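Local coordinates for protein ribosomal silencing factor RsfS (PDB 2ID1) that probably represses translation by binding the large ribosomal subunit at uL14, blocking its association with the small subunit, at residues L14-L25 with R36-S44; H72-V80 with V89-I100. All coordinates share one frame; numbering follows the deposited sequence.

Interaction 1: L14-L25 with R36-S44; sequences LEDIKGKDIIEL and RMIVATGDS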
loop_
_atom_site.group_PDB
_atom_site.type_symbol
_atom_site.label_atom_id
_atom_site.label_comp_id
_atom_site.label_asym_id
_atom_site.label_seq_id
_atom_site.Cartn_x
_atom_site.Cartn_y
_atom_site.Cartn_z
ATOM N N LEU A 14 -3.245 7.766 -3.272
ATOM C CA LEU A 14 -1.828 7.641 -3.015
ATOM C C LEU A 14 -1.091 8.686 -3.849
ATOM O O LEU A 14 -0.016 9.147 -3.470
ATOM C CB LEU A 14 -1.362 6.235 -3.385
ATOM C CG LEU A 14 -1.891 5.108 -2.494
ATOM C CD1 LEU A 14 -1.896 3.800 -3.239
ATOM C CD2 LEU A 14 -1.037 5.009 -1.240
ATOM N N GLU A 15 -1.670 9.062 -4.988
ATOM C CA GLU A 15 -1.051 10.061 -5.853
ATOM C C GLU A 15 -1.259 11.488 -5.332
ATOM O O GLU A 15 -0.500 12.389 -5.661
ATOM C CB GLU A 15 -1.605 9.968 -7.279
ATOM C CG GLU A 15 -1.365 8.647 -7.990
ATOM C CD GLU A 15 -1.575 8.757 -9.506
ATOM O OE1 GLU A 15 -1.548 7.713 -10.211
ATOM O OE2 GLU A 15 -1.760 9.897 -9.994
ATOM N N ASP A 16 -2.293 11.698 -4.532
ATOM C CA ASP A 16 -2.534 13.028 -4.000
ATOM C C ASP A 16 -1.393 13.450 -3.084
ATOM O O ASP A 16 -1.154 14.640 -2.918
ATOM C CB ASP A 16 -3.854 13.091 -3.225
ATOM C CG ASP A 16 -5.049 12.624 -4.047
ATOM O OD1 ASP A 16 -5.103 12.925 -5.269
ATOM O OD2 ASP A 16 -5.945 11.970 -3.455
ATOM N N ILE A 17 -0.703 12.486 -2.476
ATOM C CA ILE A 17 0.422 12.801 -1.596
ATOM C C ILE A 17 1.720 12.285 -2.226
ATOM O O ILE A 17 2.563 11.720 -1.551
ATOM C CB ILE A 17 0.264 12.171 -0.170
ATOM C CG1 ILE A 17 -1.195 12.241 0.302
ATOM C CG2 ILE A 17 1.149 12.916 0.829
ATOM C CD1 ILE A 17 -1.774 13.644 0.405
ATOM N N LYS A 18 1.869 12.490 -3.526
ATOM C CA LYS A 18 3.061 12.070 -4.261
ATOM C C LYS A 18 3.660 10.733 -3.816
ATOM O O LYS A 18 4.780 10.678 -3.293
ATOM C CB LYS A 18 4.131 13.164 -4.191
ATOM C CG LYS A 18 3.647 14.527 -4.681
ATOM C CD LYS A 18 3.109 14.441 -6.087
ATOM C CE LYS A 18 2.528 15.754 -6.557
ATOM N NZ LYS A 18 1.784 15.518 -7.843
ATOM N N GLY A 19 2.906 9.656 -4.032
ATOM C CA GLY A 19 3.374 8.329 -3.667
ATOM C C GLY A 19 4.349 7.816 -4.712
ATOM O O GLY A 19 4.140 7.992 -5.913
ATOM N N LYS A 20 5.412 7.171 -4.259
ATOM C CA LYS A 20 6.417 6.648 -5.164
ATOM C C LYS A 20 6.220 5.177 -5.523
ATOM O O LYS A 20 5.745 4.385 -4.705
ATOM C CB LYS A 20 7.808 6.843 -4.559
ATOM C CG LYS A 20 8.466 8.144 -4.944
ATOM C CD LYS A 20 9.831 8.272 -4.302
ATOM C CE LYS A 20 10.661 9.345 -5.001
ATOM N NZ LYS A 20 11.950 9.633 -4.303
ATOM N N ASP A 21 6.588 4.828 -6.755
ATOM C CA ASP A 21 6.496 3.462 -7.258
ATOM C C ASP A 21 5.210 2.740 -6.888
ATOM O O ASP A 21 5.252 1.625 -6.347
ATOM C CB ASP A 21 7.686 2.630 -6.762
ATOM C CG ASP A 21 9.003 3.043 -7.402
ATOM O OD1 ASP A 21 9.109 2.941 -8.642
ATOM O OD2 ASP A 21 9.932 3.459 -6.664
ATOM N N ILE A 22 4.076 3.365 -7.189
ATOM C CA ILE A 22 2.775 2.771 -6.889
ATOM C C ILE A 22 2.455 1.627 -7.865
ATOM O O ILE A 22 2.540 1.798 -9.080
ATOM C CB ILE A 22 1.668 3.830 -6.971
ATOM C CG1 ILE A 22 1.975 4.976 -6.010
ATOM C CG2 ILE A 22 0.330 3.205 -6.630
ATOM C CD1 ILE A 22 0.972 6.106 -6.058
ATOM N N ILE A 23 2.088 0.466 -7.330
ATOM C CA ILE A 23 1.777 -0.674 -8.179
ATOM C C ILE A 23 0.494 -1.381 -7.765
ATOM O O ILE A 23 0.097 -1.334 -6.600
ATOM C CB ILE A 23 2.899 -1.708 -8.156
ATOM C CG1 ILE A 23 2.832 -2.520 -6.862
ATOM C CG2 ILE A 23 4.242 -0.999 -8.261
ATOM C CD1 ILE A 23 3.767 -3.694 -6.846
ATOM N N GLU A 24 -0.139 -2.049 -8.727
ATOM C CA GLU A 24 -1.382 -2.760 -8.479
ATOM C C GLU A 24 -1.264 -4.203 -8.957
ATOM O O GLU A 24 -1.014 -4.442 -10.131
ATOM C CB GLU A 24 -2.532 -2.063 -9.214
ATOM C CG GLU A 24 -3.915 -2.435 -8.697
ATOM C CD GLU A 24 -5.038 -1.964 -9.608
ATOM O OE1 GLU A 24 -5.059 -0.772 -9.992
ATOM O OE2 GLU A 24 -5.912 -2.790 -9.944
ATOM N N LEU A 25 -1.433 -5.163 -8.047
ATOM C CA LEU A 25 -1.352 -6.584 -8.403
ATOM C C LEU A 25 -2.708 -7.271 -8.310
ATOM O O LEU A 25 -3.510 -6.973 -7.427
ATOM C CB LEU A 25 -0.360 -7.322 -7.504
ATOM C CG LEU A 25 1.119 -6.996 -7.719
ATOM C CD1 LEU A 25 1.954 -7.794 -6.731
ATOM C CD2 LEU A 25 1.530 -7.319 -9.151
ATOM N N ARG A 36 -7.550 -7.287 -5.443
ATOM C CA ARG A 36 -6.513 -6.364 -5.874
ATOM C C ARG A 36 -5.686 -5.845 -4.701
ATOM O O ARG A 36 -6.218 -5.551 -3.634
ATOM C CB ARG A 36 -7.150 -5.196 -6.626
ATOM C CG ARG A 36 -6.520 -4.944 -7.980
ATOM C CD ARG A 36 -7.447 -5.292 -9.150
ATOM N NE ARG A 36 -7.997 -6.650 -9.106
ATOM C CZ ARG A 36 -8.657 -7.215 -10.118
ATOM N NH1 ARG A 36 -8.838 -6.540 -11.250
ATOM N NH2 ARG A 36 -9.161 -8.441 -9.998
HETATM N N MSE A 37 -4.379 -5.753 -4.909
HETATM C CA MSE A 37 -3.450 -5.268 -3.895
HETATM C C MSE A 37 -2.658 -4.107 -4.462
HETATM O O MSE A 37 -2.354 -4.078 -5.648
HETATM C CB MSE A 37 -2.469 -6.357 -3.487
HETATM C CG MSE A 37 -1.354 -5.826 -2.611
HETATM SE SE MSE A 37 -0.195 -7.180 -1.880
HETATM C CE MSE A 37 -1.326 -7.799 -0.407
ATOM N N ILE A 38 -2.299 -3.161 -3.609
ATOM C CA ILE A 38 -1.543 -2.001 -4.054
ATOM C C ILE A 38 -0.374 -1.756 -3.111
ATOM O O ILE A 38 -0.526 -1.826 -1.895
ATOM C CB ILE A 38 -2.429 -0.749 -4.077
ATOM C CG1 ILE A 38 -3.648 -1.000 -4.959
ATOM C CG2 ILE A 38 -1.634 0.441 -4.573
ATOM C CD1 ILE A 38 -4.639 0.120 -4.943
ATOM N N VAL A 39 0.792 -1.465 -3.671
ATOM C CA VAL A 39 1.965 -1.212 -2.854
ATOM C C VAL A 39 2.610 0.095 -3.292
ATOM O O VAL A 39 3.116 0.185 -4.408
ATOM C CB VAL A 39 3.010 -2.329 -3.012
ATOM C CG1 VAL A 39 4.259 -1.985 -2.222
ATOM C CG2 VAL A 39 2.430 -3.663 -2.573
ATOM N N ALA A 40 2.587 1.111 -2.434
ATOM C CA ALA A 40 3.206 2.385 -2.783
ATOM C C ALA A 40 4.294 2.699 -1.771
ATOM O O ALA A 40 4.265 2.210 -0.642
ATOM C CB ALA A 40 2.161 3.499 -2.823
ATOM N N THR A 41 5.252 3.520 -2.184
ATOM C CA THR A 41 6.378 3.887 -1.324
ATOM C C THR A 41 6.336 5.303 -0.760
ATOM O O THR A 41 5.975 6.245 -1.454
ATOM C CB THR A 41 7.703 3.743 -2.088
ATOM O OG1 THR A 41 7.833 2.399 -2.568
ATOM C CG2 THR A 41 8.884 4.064 -1.185
ATOM N N GLY A 42 6.717 5.442 0.503
ATOM C CA GLY A 42 6.756 6.753 1.119
ATOM C C GLY A 42 8.177 7.018 1.580
ATOM O O GLY A 42 8.759 6.173 2.268
ATOM N N ASP A 43 8.745 8.165 1.213
ATOM C CA ASP A 43 10.120 8.477 1.598
ATOM C C ASP A 43 10.361 8.748 3.087
ATOM O O ASP A 43 11.504 8.824 3.518
ATOM C CB ASP A 43 10.642 9.661 0.779
ATOM C CG ASP A 43 10.645 9.385 -0.720
ATOM O OD1 ASP A 43 11.151 8.314 -1.138
ATOM O OD2 ASP A 43 10.149 10.249 -1.485
ATOM N N SER A 44 9.309 8.875 3.881
ATOM C CA SER A 44 9.498 9.143 5.299
ATOM C C SER A 44 8.239 8.791 6.050
ATOM O O SER A 44 7.157 8.861 5.488
ATOM C CB SER A 44 9.810 10.613 5.498
ATOM O OG SER A 44 8.976 11.395 4.662
#
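Backbone bonds zip Lys20–Leu25 antiparallel to Met37–Thr41. Lys20 and Thr41 face each other as a hydrogen-bonded pair (Thr41 N to Lys20 O 2.7 Å), as do Ile23 with Val39 and Leu25 with Met37 (Leu25 N to Met37 O 2.8 Å). A beta bulge shifts the register by one between Lys20 and Ile23.

Among apolar groups, Leu14 lays CD1 against CG2 of Ile38 (3.6 Å) and turns CD2 to the Ala40 methyl. Ile22, with CG1 beside its own backbone N (chi1 -57°), brings CG1 to 3.5 Å from Ala40 CB. Ile23 and Val39 lie side by side, pointing the same way.

The extended Lys20 chain crosses Asp43 at about a right angle, and Lys20 NZ forms a salt bridge with Asp43 OD2 at 3.4 Å, its hydrogen bond weak. The Glu24 carboxylate crosses the CG-CD part of Arg36 obliquely, with Glu24 OE2 4.5 Å from Arg36 NE, beyond a salt bridge; the Arg36 guanidinium is instead salt-bridged to Asp26.

Strand 22-26 is outermost in the sheet, and strand 36-41 continues inward to strand 85-90. Helix 3-16 covers Ile38, while Leu14 also meets Val55 of helix 45-61.

Interaction 2: H72-V80 with V89-I100; sequences HESGEWVLV and VMLPAVRDYYDI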
loop_
_atom_site.group_PDB
_atom_site.type_symbol
_atom_site.label_atom_id
_atom_site.label_comp_id
_atom_site.label_asym_id
_atom_site.label_seq_id
_atom_site.Cartn_x
_atom_site.Cartn_y
_atom_site.Cartn_z
ATOM N N HIS A 72 0.066 1.987 11.469
ATOM C CA HIS A 72 -0.049 3.400 11.165
ATOM C C HIS A 72 0.781 4.250 12.127
ATOM O O HIS A 72 1.004 5.442 11.899
ATOM C CB HIS A 72 -1.506 3.852 11.240
ATOM C CG HIS A 72 -1.744 5.182 10.599
ATOM N ND1 HIS A 72 -2.086 5.315 9.271
ATOM C CD2 HIS A 72 -1.580 6.443 11.073
ATOM C CE1 HIS A 72 -2.117 6.598 8.952
ATOM N NE2 HIS A 72 -1.813 7.303 10.027
ATOM N N GLU A 73 1.251 3.629 13.199
ATOM C CA GLU A 73 2.024 4.312 14.223
ATOM C C GLU A 73 3.460 4.625 13.828
ATOM O O GLU A 73 3.812 5.786 13.631
ATOM C CB GLU A 73 1.991 3.466 15.491
ATOM C CG GLU A 73 2.155 1.954 15.204
ATOM C CD GLU A 73 0.854 1.136 15.306
ATOM O OE1 GLU A 73 -0.262 1.715 15.270
ATOM O OE2 GLU A 73 0.965 -0.105 15.410
ATOM N N SER A 74 4.290 3.593 13.717
ATOM C CA SER A 74 5.701 3.760 13.357
ATOM C C SER A 74 5.889 4.371 11.968
ATOM O O SER A 74 6.882 5.056 11.712
ATOM C CB SER A 74 6.402 2.413 13.381
ATOM O OG SER A 74 6.027 1.664 12.228
ATOM N N GLY A 75 4.948 4.094 11.067
ATOM C CA GLY A 75 5.027 4.636 9.721
ATOM C C GLY A 75 6.104 3.988 8.870
ATOM O O GLY A 75 6.732 4.630 8.028
ATOM N N GLU A 76 6.313 2.699 9.082
ATOM C CA GLU A 76 7.331 1.993 8.333
ATOM C C GLU A 76 6.677 1.078 7.313
ATOM O O GLU A 76 7.122 0.970 6.167
ATOM C CB GLU A 76 8.205 1.210 9.305
ATOM C CG GLU A 76 8.605 2.050 10.510
ATOM C CD GLU A 76 9.580 1.342 11.405
ATOM O OE1 GLU A 76 9.260 0.213 11.839
ATOM O OE2 GLU A 76 10.663 1.908 11.681
ATOM N N TRP A 77 5.596 0.445 7.739
ATOM C CA TRP A 77 4.846 -0.463 6.896
ATOM C C TRP A 77 3.412 -0.407 7.372
ATOM O O TRP A 77 3.044 -1.089 8.327
ATOM C CB TRP A 77 5.396 -1.886 7.028
ATOM C CG TRP A 77 4.596 -2.924 6.330
ATOM C CD1 TRP A 77 3.425 -2.747 5.646
ATOM C CD2 TRP A 77 4.881 -4.320 6.274
ATOM N NE1 TRP A 77 2.958 -3.949 5.169
ATOM C CE2 TRP A 77 3.831 -4.938 5.535
ATOM C CE3 TRP A 77 5.921 -5.121 6.772
ATOM C CZ2 TRP A 77 3.786 -6.309 5.283
ATOM C CZ3 TRP A 77 5.881 -6.495 6.525
ATOM C CH2 TRP A 77 4.816 -7.074 5.782
ATOM N N VAL A 78 2.619 0.426 6.707
ATOM C CA VAL A 78 1.208 0.596 7.036
ATOM C C VAL A 78 0.358 -0.198 6.049
ATOM O O VAL A 78 0.573 -0.134 4.838
ATOM C CB VAL A 78 0.788 2.084 6.958
ATOM C CG1 VAL A 78 -0.693 2.239 7.329
ATOM C CG2 VAL A 78 1.665 2.921 7.881
ATOM N N LEU A 79 -0.610 -0.938 6.582
ATOM C CA LEU A 79 -1.505 -1.767 5.774
ATOM C C LEU A 79 -2.950 -1.343 5.931
ATOM O O LEU A 79 -3.544 -1.554 6.977
ATOM C CB LEU A 79 -1.400 -3.225 6.203
ATOM C CG LEU A 79 -2.548 -4.104 5.716
ATOM C CD1 LEU A 79 -2.169 -4.747 4.417
ATOM C CD2 LEU A 79 -2.850 -5.186 6.751
ATOM N N VAL A 80 -3.520 -0.757 4.887
ATOM C CA VAL A 80 -4.911 -0.334 4.937
ATOM C C VAL A 80 -5.797 -1.399 4.310
ATOM O O VAL A 80 -5.876 -1.499 3.094
ATOM C CB VAL A 80 -5.118 0.969 4.181
ATOM C CG1 VAL A 80 -6.608 1.235 4.032
ATOM C CG2 VAL A 80 -4.447 2.116 4.921
ATOM N N VAL A 89 1.483 0.714 2.196
ATOM C CA VAL A 89 2.315 1.905 2.096
ATOM C C VAL A 89 3.513 1.598 2.974
ATOM O O VAL A 89 3.353 1.325 4.164
ATOM C CB VAL A 89 1.589 3.129 2.626
ATOM C CG1 VAL A 89 2.436 4.357 2.418
ATOM C CG2 VAL A 89 0.259 3.271 1.929
HETATM N N MSE A 90 4.710 1.615 2.395
HETATM C CA MSE A 90 5.896 1.297 3.175
HETATM C C MSE A 90 7.164 2.043 2.759
HETATM O O MSE A 90 7.272 2.530 1.636
HETATM C CB MSE A 90 6.116 -0.208 3.134
HETATM C CG MSE A 90 5.880 -0.838 1.766
HETATM SE SE MSE A 90 5.873 -2.816 1.785
HETATM C CE MSE A 90 4.331 -3.108 0.637
ATOM N N LEU A 91 8.110 2.167 3.687
ATOM C CA LEU A 91 9.377 2.841 3.405
ATOM C C LEU A 91 10.177 2.038 2.397
ATOM O O LEU A 91 10.141 0.807 2.402
ATOM C CB LEU A 91 10.194 2.961 4.668
ATOM C CG LEU A 91 9.721 3.995 5.671
ATOM C CD1 LEU A 91 10.258 3.644 7.039
ATOM C CD2 LEU A 91 10.189 5.362 5.233
ATOM N N PRO A 92 10.959 2.721 1.551
ATOM C CA PRO A 92 11.777 2.065 0.522
ATOM C C PRO A 92 12.585 0.866 1.034
ATOM O O PRO A 92 12.541 -0.224 0.441
ATOM C CB PRO A 92 12.665 3.199 0.012
ATOM C CG PRO A 92 12.787 4.095 1.211
ATOM C CD PRO A 92 11.382 4.119 1.735
ATOM N N ALA A 93 13.320 1.071 2.133
ATOM C CA ALA A 93 14.129 0.006 2.746
ATOM C C ALA A 93 13.239 -1.133 3.242
ATOM O O ALA A 93 13.639 -2.296 3.219
ATOM C CB ALA A 93 14.952 0.567 3.905
ATOM N N VAL A 94 12.035 -0.792 3.694
ATOM C CA VAL A 94 11.112 -1.797 4.176
ATOM C C VAL A 94 10.538 -2.585 3.011
ATOM O O VAL A 94 10.558 -3.818 3.018
ATOM C CB VAL A 94 9.968 -1.175 4.980
ATOM C CG1 VAL A 94 9.007 -2.264 5.455
ATOM C CG2 VAL A 94 10.539 -0.429 6.170
ATOM N N ARG A 95 10.032 -1.887 2.000
ATOM C CA ARG A 95 9.471 -2.572 0.837
ATOM C C ARG A 95 10.491 -3.576 0.293
ATOM O O ARG A 95 10.193 -4.762 0.164
ATOM C CB ARG A 95 9.098 -1.552 -0.228
ATOM C CG ARG A 95 8.355 -2.105 -1.417
ATOM C CD ARG A 95 7.832 -0.937 -2.228
ATOM N NE ARG A 95 7.074 -1.317 -3.409
ATOM C CZ ARG A 95 6.403 -0.451 -4.161
ATOM N NH1 ARG A 95 5.744 -0.860 -5.233
ATOM N NH2 ARG A 95 6.380 0.831 -3.848
ATOM N N ASP A 96 11.699 -3.102 0.001
ATOM C CA ASP A 96 12.753 -3.966 -0.513
ATOM C C ASP A 96 13.049 -5.173 0.392
ATOM O O ASP A 96 13.264 -6.276 -0.101
ATOM C CB ASP A 96 14.039 -3.154 -0.726
ATOM C CG ASP A 96 15.316 -3.982 -0.481
ATOM O OD1 ASP A 96 15.555 -4.970 -1.211
ATOM O OD2 ASP A 96 16.082 -3.640 0.453
ATOM N N TYR A 97 13.048 -4.975 1.708
ATOM C CA TYR A 97 13.366 -6.054 2.652
ATOM C C TYR A 97 12.432 -7.242 2.650
ATOM O O TYR A 97 12.863 -8.394 2.528
ATOM C CB TYR A 97 13.408 -5.521 4.075
ATOM C CG TYR A 97 13.894 -6.540 5.073
ATOM C CD1 TYR A 97 13.188 -6.786 6.245
ATOM C CD2 TYR A 97 15.084 -7.225 4.869
ATOM C CE1 TYR A 97 13.658 -7.687 7.192
ATOM C CE2 TYR A 97 15.563 -8.125 5.808
ATOM C CZ TYR A 97 14.847 -8.350 6.967
ATOM O OH TYR A 97 15.331 -9.227 7.906
ATOM N N TYR A 98 11.152 -6.945 2.836
ATOM C CA TYR A 98 10.114 -7.960 2.878
ATOM C C TYR A 98 9.709 -8.398 1.480
ATOM O O TYR A 98 9.336 -9.557 1.267
ATOM C CB TYR A 98 8.912 -7.418 3.643
ATOM C CG TYR A 98 9.223 -7.161 5.095
ATOM C CD1 TYR A 98 9.252 -8.208 6.016
ATOM C CD2 TYR A 98 9.519 -5.871 5.546
ATOM C CE1 TYR A 98 9.566 -7.982 7.347
ATOM C CE2 TYR A 98 9.835 -5.632 6.876
ATOM C CZ TYR A 98 9.856 -6.697 7.772
ATOM O OH TYR A 98 10.152 -6.478 9.098
ATOM N N ASP A 99 9.787 -7.471 0.527
ATOM C CA ASP A 99 9.444 -7.768 -0.868
ATOM C C ASP A 99 8.185 -8.640 -0.969
ATOM O O ASP A 99 8.236 -9.769 -1.462
ATOM C CB ASP A 99 10.638 -8.462 -1.546
ATOM C CG ASP A 99 10.363 -8.837 -2.989
ATOM O OD1 ASP A 99 9.448 -8.248 -3.605
ATOM O OD2 ASP A 99 11.082 -9.718 -3.503
ATOM N N ILE A 100 7.062 -8.106 -0.492
ATOM C CA ILE A 100 5.802 -8.836 -0.523
ATOM C C ILE A 100 5.207 -8.848 -1.930
ATOM O O ILE A 100 4.289 -9.612 -2.222
ATOM C CB ILE A 100 4.766 -8.227 0.459
ATOM C CG1 ILE A 100 4.245 -6.885 -0.063
ATOM C CG2 ILE A 100 5.404 -8.010 1.816
ATOM C CD1 ILE A 100 3.141 -6.280 0.804
#
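The Tyr98 ring is sandwiched: Trp77 CZ3 sits over the centre of one face, 3.6 Å above the plane, and Tyr97 CD1 lies over the centre of the opposite face. Trp77 presents its edge to Tyr98 in a tilted edge-to-face pair, the six-membered-ring centroids 4.9 Å apart and the planes at 50°. Tyr98 CE2 lies in turn at the edge of the Tyr97 ring. On the indole itself, the selenium of Met90 (selenomethionine) stands above the five-membered ring of Trp77, 4.5 Å from its centroid, a Met-aromatic contact at long range. Ile100 CG2 approaches Trp77 CH2 obliquely at 4.1 Å, and the His88 ring also meets the indole, planes at about 40°. With CG opposite the backbone N (chi1 173°), Trp77 places its indole beside Val94 and Tyr98 of helix 92-98, and Val94 CG1 packs on Trp77 CB.

The backbones pair beside these rings. Val78 and Val89 form a hydrogen-bonded antiparallel pair, Val78 N to Val89 O 2.8 Å, whereas Trp77 and Met90 form the adjoining non-hydrogen-bonded pair. Glu76 O then accepts Leu91 N at 2.9 Å, just where Leu91 becomes the N-cap residue of the helix, and Val94 CG2 rests on the same oxygen. Leu91 CD1 lies 3.9 Å from Glu76 CB.

Across the sheet from these aromatics, Val78 and Val89 touch helix 45-61. The arrangement is a beta hairpin whose second strand runs into a helix that packs against the open end of the hairpin, through Trp77 and Tyr98, within the alpha/beta domain of the Iojap/RsfS family.

In the fold
From the N terminus, helix 3-16 leads through a turn into strand 22-26, and interaction 1 closes the loop that returns as strand 36-41. The chain then enters helix 45-61 and a long connection before strand 77-82; interaction 2 closes the short hairpin to strand 85-90 and brings helix 92-98 back against it. The two contacts follow one another in series, neither nesting nor crossing. They join because strands 36-41 and 85-90 run parallel as neighbours, making one mixed sheet with the order 22-26, 36-41, 85-90, 77-82. Arg95, from helix 92-98, probably hydrogen-bonds Thr41 OG1 and Asp21 O, fastening the helix of interaction 2 to the bulged end of interaction 1.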